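Local coordinates for uncharacterized protein (Sus scrofa, PDB 5BNF) that belongs to the ADP-ribosyl cyclase family, as porcine CD38, and carries a four-stranded parallel beta sheet with a beta-alpha-beta unit, at residues L189-I194 against F224-N229. Sequence-based numbering, arbitrary orientation.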
loop_
_atom_site.group_PDB
_atom_site.type_symbol
_atom_site.label_atom_id
_atom_site.label_comp_id
_atom_site.label_asym_id
_atom_site.label_seq_id
_atom_site.Cartn_x
_atom_site.Cartn_y
_atom_site.Cartn_z
ATOM N N LEU A 189 15.361 0.803 -10.244
ATOM C CA LEU A 189 14.280 -0.041 -9.768
ATOM C C LEU A 189 14.689 -1.451 -10.142
ATOM O O LEU A 189 14.983 -1.732 -11.298
ATOM C CB LEU A 189 12.952 0.302 -10.436
ATOM C CG LEU A 189 11.792 -0.583 -9.961
ATOM C CD1 LEU A 189 10.486 0.156 -10.146
ATOM C CD2 LEU A 189 11.776 -1.901 -10.718
ATOM N N LYS A 190 14.735 -2.332 -9.157
ATOM C CA LYS A 190 15.117 -3.707 -9.414
ATOM C C LYS A 190 13.912 -4.601 -9.229
ATOM O O LYS A 190 13.187 -4.484 -8.244
ATOM C CB LYS A 190 16.243 -4.127 -8.464
ATOM C CG LYS A 190 17.560 -3.421 -8.746
ATOM C CD LYS A 190 18.465 -3.372 -7.527
ATOM C CE LYS A 190 18.585 -4.727 -6.845
ATOM N NZ LYS A 190 19.052 -5.796 -7.765
ATOM N N ALA A 191 13.686 -5.491 -10.184
ATOM C CA ALA A 191 12.554 -6.395 -10.085
ATOM C C ALA A 191 13.045 -7.814 -9.884
ATOM O O ALA A 191 14.033 -8.219 -10.488
ATOM C CB ALA A 191 11.698 -6.308 -11.347
ATOM N N TRP A 192 12.367 -8.556 -9.015
ATOM C CA TRP A 192 12.715 -9.948 -8.750
ATOM C C TRP A 192 11.511 -10.803 -9.118
ATOM O O TRP A 192 10.419 -10.612 -8.577
ATOM C CB TRP A 192 13.045 -10.184 -7.263
ATOM C CG TRP A 192 14.164 -9.346 -6.697
ATOM C CD1 TRP A 192 14.043 -8.174 -6.005
ATOM C CD2 TRP A 192 15.570 -9.605 -6.799
ATOM N NE1 TRP A 192 15.286 -7.687 -5.669
ATOM C CE2 TRP A 192 16.240 -8.546 -6.147
ATOM C CE3 TRP A 192 16.328 -10.628 -7.380
ATOM C CZ2 TRP A 192 17.634 -8.482 -6.058
ATOM C CZ3 TRP A 192 17.714 -10.566 -7.292
ATOM C CH2 TRP A 192 18.350 -9.499 -6.636
ATOM N N VAL A 193 11.699 -11.729 -10.051
ATOM C CA VAL A 193 10.621 -12.624 -10.444
ATOM C C VAL A 193 10.900 -13.945 -9.733
ATOM O O VAL A 193 11.930 -14.589 -9.965
ATOM C CB VAL A 193 10.580 -12.836 -11.974
ATOM C CG1 VAL A 193 9.480 -13.810 -12.338
ATOM C CG2 VAL A 193 10.332 -11.515 -12.673
ATOM N N ILE A 194 9.982 -14.331 -8.855
ATOM C CA ILE A 194 10.132 -15.549 -8.075
ATOM C C ILE A 194 9.584 -16.764 -8.793
ATOM O O ILE A 194 8.465 -16.748 -9.303
ATOM C CB ILE A 194 9.412 -15.431 -6.725
ATOM C CG1 ILE A 194 9.605 -14.029 -6.151
ATOM C CG2 ILE A 194 9.953 -16.469 -5.766
ATOM C CD1 ILE A 194 11.048 -13.607 -6.032
ATOM N N PHE A 224 16.700 0.219 -14.726
ATOM C CA PHE A 224 15.896 -0.957 -14.424
ATOM C C PHE A 224 16.698 -2.240 -14.610
ATOM O O PHE A 224 17.530 -2.340 -15.506
ATOM C CB PHE A 224 14.680 -1.000 -15.353
ATOM C CG PHE A 224 13.838 -2.239 -15.202
ATOM C CD1 PHE A 224 13.006 -2.406 -14.098
ATOM C CD2 PHE A 224 13.875 -3.240 -16.164
ATOM C CE1 PHE A 224 12.226 -3.552 -13.960
ATOM C CE2 PHE A 224 13.095 -4.385 -16.029
ATOM C CZ PHE A 224 12.272 -4.538 -14.926
ATOM N N THR A 225 16.439 -3.217 -13.752
ATOM C CA THR A 225 17.095 -4.515 -13.828
ATOM C C THR A 225 16.080 -5.543 -13.365
ATOM O O THR A 225 15.220 -5.245 -12.545
ATOM C CB THR A 225 18.346 -4.598 -12.920
ATOM O OG1 THR A 225 17.968 -4.398 -11.554
ATOM C CG2 THR A 225 19.373 -3.545 -13.328
ATOM N N CYS A 226 16.175 -6.751 -13.907
ATOM C CA CYS A 226 15.274 -7.833 -13.546
ATOM C C CYS A 226 16.093 -9.111 -13.351
ATOM O O CYS A 226 16.970 -9.431 -14.151
ATOM C CB CYS A 226 14.254 -8.038 -14.651
ATOM S SG CYS A 226 12.987 -9.297 -14.315
ATOM N N GLN A 227 15.791 -9.840 -12.288
ATOM C CA GLN A 227 16.496 -11.064 -11.969
ATOM C C GLN A 227 15.479 -12.094 -11.548
ATOM O O GLN A 227 14.409 -11.751 -11.049
ATOM C CB GLN A 227 17.478 -10.822 -10.828
ATOM C CG GLN A 227 18.937 -10.839 -11.239
ATOM C CD GLN A 227 19.865 -10.569 -10.068
ATOM O OE1 GLN A 227 19.855 -9.478 -9.495
ATOM N NE2 GLN A 227 20.666 -11.564 -9.700
ATOM N N GLU A 228 15.823 -13.359 -11.748
ATOM C CA GLU A 228 14.933 -14.456 -11.408
ATOM C C GLU A 228 15.488 -15.266 -10.241
ATOM O O GLU A 228 16.677 -15.565 -10.199
ATOM C CB GLU A 228 14.727 -15.319 -12.651
ATOM C CG GLU A 228 14.286 -14.471 -13.844
ATOM C CD GLU A 228 13.692 -15.268 -14.991
ATOM O OE1 GLU A 228 12.914 -16.201 -14.728
ATOM O OE2 GLU A 228 13.983 -14.945 -16.163
ATOM N N ASN A 229 14.616 -15.601 -9.292
ATOM C CA ASN A 229 15.003 -16.351 -8.098
ATOM C C ASN A 229 13.984 -17.405 -7.670
ATOM O O ASN A 229 12.779 -17.196 -7.786
ATOM C CB ASN A 229 15.215 -15.389 -6.927
ATOM C CG ASN A 229 16.635 -15.400 -6.420
ATOM O OD1 ASN A 229 17.541 -14.878 -7.070
ATOM N ND2 ASN A 229 16.846 -16.011 -5.261
HETATM O O HOH W 1 16.995 -7.120 -10.581
#
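The carbonyl oxygen Ala191 O is gripped twice: Gln227 N donates to it at 3.0 Å, nearly along the C=O axis, and a water donates to it at 3.2 Å while also bonding Thr225 OG1. Five backbone bonds, the shortest from Ala191 N to Thr225 O at 2.8 Å, join the strands in parallel register, completing the beta-alpha-beta unit whose helix 208-219 connects them. Side chains alternate between two faces. On the helix side, Leu189 CD2 meets the Phe224 ring at its edge, in plane, 3.6 Å from Phe224 CD1. Ala191 is small enough to let the same ring approach, and Val193 CG2 rests 3.8 Å from Cys226 SG, which is tied to Cys205 by a disulfide. Phe224 CG stands anti to the backbone N (chi1 175°), carrying the ring towards Leu213 and Leu217 of that helix. On the other face of the sheet, Lys190 lays its CG beside Thr225 OG1, and the long Gln227 chain runs alongside the indole of Trp192; the Gln227 amide lies 43° from the indole plane, with Gln227 OE1 3.2 Å from Trp192 CH2. The indole also stacks on Phe158. Chemically, apolar Leu189, Ala191, Val193 and Phe224 suit the helix side, with Glu228 its polar exception, bonded to His195 and Cys205; the more exposed face, where edge strand 223-229 pairs with inner strand 186-194, mixes Lys190, Thr225 and Gln227 with Trp192 and Ile194, and water joins the backbone bonding.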